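PDB 5AZ1: uncharacterized protein from Bombyx mori, which probably catalyses the NADPH-dependent reduction of aldehydes or ketones to alcohols, as other aldo/keto reductases do, and binds NADPH in this crystal. Local coordinates for residues L54-S59 against V279-V284; D114-L119 against E161-K166. One frame throughout, in Å; residues are numbered along the deposited sequence. Where two conformers were deposited one is given.

Contact 1. Residues L54-S59 against V279-V284; sequences LLDALS and VTKSRV. With NDP (NADPH dihydro-nicotinamide-adenine-dinucleotide phosphate), chain J.
Ala57 CB sits against the backbone of Val279, 3.7 Å from Val279 O; Val284 CG2 touches the same methyl at 4.2 Å, and the CG of Lys281 is close by. A methyl suits this place because the chain turning from Val279 into helix 281-287 passes so near helix 51-64. Nearer the cofactor, Val279 lies between helix and phosphate: its CG1 rests 3.7 Å from Leu54 N and also touches Leu54 CB, while CG2 faces the phosphate oxygens. Both branches of this beta-branched residue are thus used. On the more exposed side, Lys281 runs alongside Ala57 and bends at its last torsion (chi4 -141°), which brings NZ to 2.8 Å from Asp56 OD1 in a salt bridge. NZ meets OD1 from above the carboxylate plane, 41° out of it, with OD2 nearly as close, and the two side chains cross at about a right angle.

The opposite flank of 279-284 grips the adenosine 2'-phosphate of NADPH. Val279 N donates to O1X, and Thr280 OG1 donates to O3X over 3.0 Å. Arg283 NH1 donates to that same O3X over 2.8 Å, and adenine atom N3A stands 3.4 Å above the centre of the guanidinium face. An alanine here would probably deprive O3X of the charged donor that Arg283 supplies and take away the flat surface against the adenine, setting the base freer to turn.

Farther out, Thr278 OG1 accepts the Thr280 amide's hydrogen bond, and Lys277, Thr278 and Asn287 also bond the cofactor. A cationic group and neutral donors converging on the 2'-phosphate are consistent with a preference for NADPH over NADH.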
loop_
_atom_site.group_PDB
_atom_site.type_symbol
_atom_site.label_atom_id
_atom_site.label_comp_id
_atom_site.label_asym_id
_atom_site.label_seq_id
_atom_site.Cartn_x
_atom_site.Cartn_y
_atom_site.Cartn_z
ATOM N N LEU A 54 12.356 11.874 -3.322
ATOM C CA LEU A 54 11.893 10.501 -3.163
ATOM C C LEU A 54 13.019 9.498 -3.378
ATOM O O LEU A 54 13.194 8.550 -2.583
ATOM C CB LEU A 54 10.723 10.210 -4.140
ATOM C CG LEU A 54 10.048 8.834 -3.972
ATOM C CD1 LEU A 54 9.358 8.698 -2.628
ATOM C CD2 LEU A 54 9.049 8.603 -5.081
ATOM N N LEU A 55 13.827 9.751 -4.419
ATOM C CA LEU A 55 14.913 8.834 -4.791
ATOM C C LEU A 55 16.034 8.865 -3.838
ATOM O O LEU A 55 16.573 7.828 -3.457
ATOM C CB LEU A 55 15.459 9.159 -6.177
ATOM C CG LEU A 55 14.414 9.095 -7.294
ATOM C CD1 LEU A 55 15.112 9.296 -8.653
ATOM C CD2 LEU A 55 13.569 7.838 -7.233
ATOM N N ASP A 56 16.382 10.068 -3.419
ATOM C CA ASP A 56 17.459 10.255 -2.454
ATOM C C ASP A 56 17.002 9.742 -1.095
ATOM O O ASP A 56 17.743 9.024 -0.416
ATOM C CB ASP A 56 17.837 11.763 -2.468
ATOM C CG ASP A 56 18.959 12.106 -1.541
ATOM O OD1 ASP A 56 19.949 11.308 -1.346
ATOM O OD2 ASP A 56 18.804 13.189 -0.950
ATOM N N ALA A 57 15.765 10.042 -0.685
ATOM C CA ALA A 57 15.271 9.384 0.573
ATOM C C ALA A 57 15.166 7.823 0.435
ATOM O O ALA A 57 15.410 7.080 1.406
ATOM C CB ALA A 57 13.966 10.032 1.020
ATOM N N LEU A 58 14.938 7.315 -0.795
ATOM C CA LEU A 58 14.909 5.841 -0.996
ATOM C C LEU A 58 16.256 5.210 -0.790
ATOM O O LEU A 58 16.449 4.181 -0.026
ATOM C CB LEU A 58 14.314 5.468 -2.364
ATOM C CG LEU A 58 14.309 3.976 -2.727
ATOM C CD1 LEU A 58 13.658 3.104 -1.648
ATOM C CD2 LEU A 58 13.609 3.789 -4.047
ATOM N N SER A 59 17.233 5.864 -1.407
ATOM C CA SER A 59 18.605 5.404 -1.304
ATOM C C SER A 59 19.017 5.383 0.143
ATOM O O SER A 59 19.640 4.419 0.643
ATOM C CB SER A 59 19.552 6.340 -2.162
ATOM O OG SER A 59 20.894 6.043 -1.830
ATOM N N VAL A 279 9.331 11.969 1.674
ATOM C CA VAL A 279 10.539 12.379 0.936
ATOM C C VAL A 279 11.616 12.948 1.858
ATOM O O VAL A 279 12.609 13.490 1.376
ATOM C CB VAL A 279 10.222 13.354 -0.234
ATOM C CG1 VAL A 279 9.336 12.680 -1.265
ATOM C CG2 VAL A 279 9.566 14.641 0.248
ATOM N N THR A 280 11.507 12.692 3.162
ATOM C CA THR A 280 12.333 13.356 4.174
ATOM C C THR A 280 13.053 12.363 4.969
ATOM O O THR A 280 12.431 11.559 5.651
ATOM C CB THR A 280 11.457 14.171 5.149
ATOM O OG1 THR A 280 10.576 15.035 4.416
ATOM C CG2 THR A 280 12.305 14.992 6.103
ATOM N N LYS A 281 14.379 12.423 4.943
ATOM C CA LYS A 281 15.168 11.341 5.495
ATOM C C LYS A 281 14.966 11.121 6.985
ATOM O O LYS A 281 15.150 9.968 7.500
ATOM C CB LYS A 281 16.664 11.553 5.199
ATOM C CG LYS A 281 17.007 11.619 3.716
ATOM C CD LYS A 281 18.494 11.802 3.473
ATOM C CE LYS A 281 18.756 12.253 2.044
ATOM N NZ LYS A 281 19.974 11.625 1.437
ATOM N N SER A 282 14.672 12.201 7.717
ATOM C CA SER A 282 14.557 12.072 9.184
ATOM C C SER A 282 13.257 11.291 9.505
ATOM O O SER A 282 13.202 10.545 10.450
ATOM C CB SER A 282 14.572 13.457 9.892
ATOM O OG SER A 282 13.761 14.377 9.188
ATOM N N ARG A 283 12.236 11.498 8.697
ATOM C CA ARG A 283 10.988 10.726 8.768
ATOM C C ARG A 283 11.174 9.270 8.359
ATOM O O ARG A 283 10.627 8.364 8.995
ATOM C CB ARG A 283 9.957 11.428 7.939
ATOM C CG ARG A 283 9.543 12.737 8.644
ATOM C CD ARG A 283 8.691 13.606 7.728
ATOM N NE ARG A 283 8.135 14.792 8.360
ATOM C CZ ARG A 283 7.440 15.723 7.703
ATOM N NH1 ARG A 283 7.216 15.613 6.399
ATOM N NH2 ARG A 283 6.947 16.775 8.348
ATOM N N VAL A 284 12.011 9.044 7.349
ATOM C CA VAL A 284 12.402 7.691 6.992
ATOM C C VAL A 284 12.939 6.992 8.196
ATOM O O VAL A 284 12.535 5.858 8.499
ATOM C CB VAL A 284 13.418 7.633 5.830
ATOM C CG1 VAL A 284 13.918 6.238 5.565
ATOM C CG2 VAL A 284 12.779 8.156 4.562
HETATM P PA NDP J . 0.758 8.569 4.203
HETATM O O1A NDP J . -0.297 8.283 5.276
HETATM O O2A NDP J . 1.992 7.743 4.075
HETATM O O5B NDP J . 1.281 10.080 4.563
HETATM C C5B NDP J . 2.052 10.853 3.658
HETATM C C4B NDP J . 2.404 12.193 4.297
HETATM O O4B NDP J . 2.922 12.025 5.627
HETATM C C3B NDP J . 3.465 12.958 3.479
HETATM O O3B NDP J . 2.936 14.217 3.089
HETATM C C2B NDP J . 4.684 13.040 4.403
HETATM O O2B NDP J . 5.474 14.227 4.275
HETATM C C1B NDP J . 4.082 12.861 5.785
HETATM N N9A NDP J . 4.918 12.127 6.729
HETATM C C8A NDP J . 5.469 10.907 6.543
HETATM N N7A NDP J . 6.137 10.507 7.640
HETATM C C5A NDP J . 5.968 11.477 8.559
HETATM C C6A NDP J . 6.421 11.669 9.935
HETATM N N6A NDP J . 7.176 10.676 10.495
HETATM N N1A NDP J . 6.052 12.844 10.552
HETATM C C2A NDP J . 5.302 13.801 9.945
HETATM N N3A NDP J . 4.843 13.680 8.684
HETATM C C4A NDP J . 5.152 12.552 7.968
HETATM O O3 NDP J . -0.013 8.819 2.822
HETATM P PN NDP J . 0.107 7.971 1.473
HETATM O O1N NDP J . -1.306 7.720 1.047
HETATM O O2N NDP J . 1.082 8.646 0.516
HETATM O O5D NDP J . 0.894 6.637 1.999
HETATM C C5D NDP J . 0.713 5.424 1.390
HETATM C C4D NDP J . 1.602 4.899 0.280
HETATM O O4D NDP J . 0.821 3.705 0.022
HETATM C C3D NDP J . 1.755 5.510 -1.115
HETATM O O3D NDP J . 3.030 6.083 -1.288
HETATM C C2D NDP J . 1.619 4.284 -2.013
HETATM O O2D NDP J . 2.860 3.541 -1.987
HETATM C C1D NDP J . 0.465 3.525 -1.339
HETATM N N1N NDP J . -0.992 3.893 -1.670
HETATM C C2N NDP J . -1.753 2.909 -2.234
HETATM C C3N NDP J . -3.093 3.070 -2.634
HETATM C C7N NDP J . -3.855 1.908 -3.242
HETATM O O7N NDP J . -4.909 2.196 -3.821
HETATM N N7N NDP J . -3.390 0.614 -3.171
HETATM C C4N NDP J . -3.769 4.433 -2.493
HETATM C C5N NDP J . -2.889 5.425 -1.847
HETATM C C6N NDP J . -1.583 5.118 -1.470
HETATM P P2B NDP J . 6.809 14.330 3.351
HETATM O O1X NDP J . 6.652 13.413 2.121
HETATM O O2X NDP J . 6.691 15.752 2.868
HETATM O O3X NDP J . 7.855 13.887 4.336
#

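Contact 2. Residues D114-L119 against E161-K166; sequences DVEVSL and EEVLKK
Val163 and Glu116 meet where the two segments come closest, with Val163 CG1 3.5 Å from Glu116 CA. The apolar contacts all gather on this valine. Its CG1 presses on the backbone and CB of Glu116 and reaches Val115 CG1 at 4.0 Å, the two valine side chains crossing at about a right angle. With chi1 at -64°, CG2 is placed between the backbone N and the carbonyl carbon, and from there it touches Leu119 CD2, which also stands 3.8 Å from Val163 CB. A short branched residue fits here, since one methyl can lie on the opposing backbone while the other meets the buried Val115 and Leu119, one helical turn apart.

Polar groups fringe the outer side. No hydrogen bond passes directly from one segment to the other. Glu116 sets CB and CG 3.6 Å from Glu162 OE2, and the bend at chi2 turns its carboxylate away from that oxygen, so that aliphatic carbons rather than a second carboxylate face it. The acid of Glu116 is paired instead with Arg120, one turn on in its own helix. Lys166 NZ bonds Glu162 OE2 one turn back, though Glu162 was modelled in two conformers, so this pair is certain only for the one described. A water bonded to Glu116 OE2 makes a weak link to Lys166 NZ.

The axes of these segments approach to 9.2 Å and run 57° apart. They belong to helices 112-126 and 153-165, neighbours on the outside of the barrel: Leu119 leans inward on Thr103 of strand 100-105, Val115 packs on Thr156 and Phe160, and Leu164 reaches Ile172 of strand 172-175.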
loop_
_atom_site.group_PDB
_atom_site.type_symbol
_atom_site.label_atom_id
_atom_site.label_comp_id
_atom_site.label_asym_id
_atom_site.label_seq_id
_atom_site.Cartn_x
_atom_site.Cartn_y
_atom_site.Cartn_z
ATOM N N ASP A 114 -4.249 -9.392 -20.206
ATOM C CA ASP A 114 -3.546 -8.145 -20.023
ATOM C C ASP A 114 -2.684 -8.023 -18.790
ATOM O O ASP A 114 -1.908 -7.071 -18.696
ATOM C CB ASP A 114 -4.539 -7.013 -20.022
ATOM C CG ASP A 114 -5.073 -6.686 -21.475
ATOM O OD1 ASP A 114 -4.345 -6.742 -22.499
ATOM O OD2 ASP A 114 -6.239 -6.364 -21.548
ATOM N N VAL A 115 -2.871 -8.902 -17.800
ATOM C CA VAL A 115 -2.105 -8.781 -16.540
ATOM C C VAL A 115 -0.625 -8.990 -16.896
ATOM O O VAL A 115 0.191 -8.208 -16.506
ATOM C CB VAL A 115 -2.589 -9.807 -15.525
ATOM C CG1 VAL A 115 -1.744 -9.806 -14.269
ATOM C CG2 VAL A 115 -4.070 -9.515 -15.162
ATOM N N GLU A 116 -0.343 -9.982 -17.715
ATOM C CA GLU A 116 1.019 -10.321 -18.196
ATOM C C GLU A 116 1.664 -9.122 -18.932
ATOM O O GLU A 116 2.828 -8.787 -18.688
ATOM C CB GLU A 116 0.959 -11.615 -19.035
ATOM C CG GLU A 116 2.279 -12.155 -19.572
ATOM C CD GLU A 116 2.729 -11.631 -20.992
ATOM O OE1 GLU A 116 2.041 -10.771 -21.582
ATOM O OE2 GLU A 116 3.803 -12.079 -21.497
ATOM N N VAL A 117 0.876 -8.423 -19.749
ATOM C CA VAL A 117 1.394 -7.275 -20.529
ATOM C C VAL A 117 1.676 -6.179 -19.511
ATOM O O VAL A 117 2.792 -5.692 -19.470
ATOM C CB VAL A 117 0.401 -6.776 -21.603
ATOM C CG1 VAL A 117 0.978 -5.639 -22.442
ATOM C CG2 VAL A 117 0.016 -7.889 -22.550
ATOM N N SER A 118 0.715 -5.846 -18.633
ATOM C CA SER A 118 0.948 -4.756 -17.722
ATOM C C SER A 118 2.211 -5.052 -16.841
ATOM O O SER A 118 3.015 -4.174 -16.590
ATOM C CB SER A 118 -0.278 -4.457 -16.807
ATOM O OG SER A 118 0.060 -3.343 -15.901
ATOM N N LEU A 119 2.336 -6.293 -16.348
ATOM C CA LEU A 119 3.370 -6.617 -15.386
ATOM C C LEU A 119 4.726 -6.723 -16.092
ATOM O O LEU A 119 5.704 -6.204 -15.571
ATOM C CB LEU A 119 3.048 -7.951 -14.666
ATOM C CG LEU A 119 4.175 -8.536 -13.774
ATOM C CD1 LEU A 119 4.532 -7.559 -12.732
ATOM C CD2 LEU A 119 3.752 -9.842 -13.162
ATOM N N GLU A 161 -2.870 -15.447 -11.593
ATOM C CA GLU A 161 -2.461 -16.834 -11.400
ATOM C C GLU A 161 -1.526 -17.292 -12.504
ATOM O O GLU A 161 -0.580 -18.093 -12.218
ATOM C CB GLU A 161 -3.662 -17.794 -11.253
ATOM C CG GLU A 161 -4.454 -17.559 -9.952
ATOM C CD GLU A 161 -5.786 -18.318 -9.797
ATOM O OE1 GLU A 161 -6.322 -18.779 -10.799
ATOM O OE2 GLU A 161 -6.348 -18.351 -8.668
ATOM N N GLU A 162 -1.769 -16.765 -13.726
ATOM C CA GLU A 162 -0.901 -17.035 -14.908
ATOM C C GLU A 162 0.487 -16.407 -14.741
ATOM O O GLU A 162 1.491 -17.034 -15.023
ATOM C CB GLU A 162 -1.509 -16.546 -16.264
ATOM C CG GLU A 162 -0.657 -16.753 -17.547
ATOM C CD GLU A 162 -0.822 -15.629 -18.618
ATOM O OE1 GLU A 162 -1.935 -15.231 -19.032
ATOM O OE2 GLU A 162 0.201 -15.107 -19.088
ATOM N N VAL A 163 0.554 -15.159 -14.327
ATOM C CA VAL A 163 1.877 -14.497 -14.241
ATOM C C VAL A 163 2.709 -15.087 -13.064
ATOM O O VAL A 163 3.920 -15.165 -13.142
ATOM C CB VAL A 163 1.764 -12.975 -14.120
ATOM C CG1 VAL A 163 1.123 -12.401 -15.398
ATOM C CG2 VAL A 163 0.989 -12.514 -12.883
ATOM N N LEU A 164 2.014 -15.620 -12.055
ATOM C CA LEU A 164 2.626 -16.366 -10.961
ATOM C C LEU A 164 3.258 -17.627 -11.449
ATOM O O LEU A 164 4.432 -17.871 -11.195
ATOM C CB LEU A 164 1.613 -16.657 -9.870
ATOM C CG LEU A 164 2.147 -17.281 -8.548
ATOM C CD1 LEU A 164 3.066 -16.272 -7.861
ATOM C CD2 LEU A 164 0.983 -17.613 -7.615
ATOM N N LYS A 165 2.521 -18.408 -12.219
ATOM C CA LYS A 165 3.060 -19.627 -12.796
ATOM C C LYS A 165 4.235 -19.365 -13.772
ATOM O O LYS A 165 5.104 -20.229 -13.969
ATOM C CB LYS A 165 1.930 -20.361 -13.518
ATOM C CG LYS A 165 2.350 -21.600 -14.327
ATOM C CD LYS A 165 2.995 -22.680 -13.467
ATOM C CE LYS A 165 3.640 -23.693 -14.427
ATOM N NZ LYS A 165 4.010 -24.951 -13.785
ATOM N N LYS A 166 4.232 -18.203 -14.411
ATOM C CA LYS A 166 5.332 -17.818 -15.298
ATOM C C LYS A 166 6.538 -17.239 -14.558
ATOM O O LYS A 166 7.558 -17.037 -15.164
ATOM C CB LYS A 166 4.861 -16.814 -16.334
ATOM C CG LYS A 166 4.210 -17.554 -17.484
ATOM C CD LYS A 166 3.589 -16.604 -18.477
ATOM C CE LYS A 166 2.910 -17.397 -19.614
ATOM N NZ LYS A 166 1.958 -16.535 -20.387
HETATM O O HOH W 1 4.523 -14.436 -21.148
HETATM O O HOH W 2 -2.060 -12.802 -18.083
#

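In the fold
The centres of the two contacts lie 31 Å apart, and their nearest atoms about 17 Å, so they do not touch. Both belong to one TIM barrel of eight parallel strands, with helices packed around it. Along the chain, helix 51-64 comes first, then helices 112-126 and 153-165, and finally helix 281-287; both segments of contact 2 thus fall between the two of contact 1. Contact 2 joins successive helices of the outer layer, whereas contact 1 brings the chain after the last strand, 273-274, back to the helix following the first, 22-23. The segment 279-284 that closes the ring there also holds the 2'-phosphate of NADPH, while contact 2 is structural packing away from NADPH.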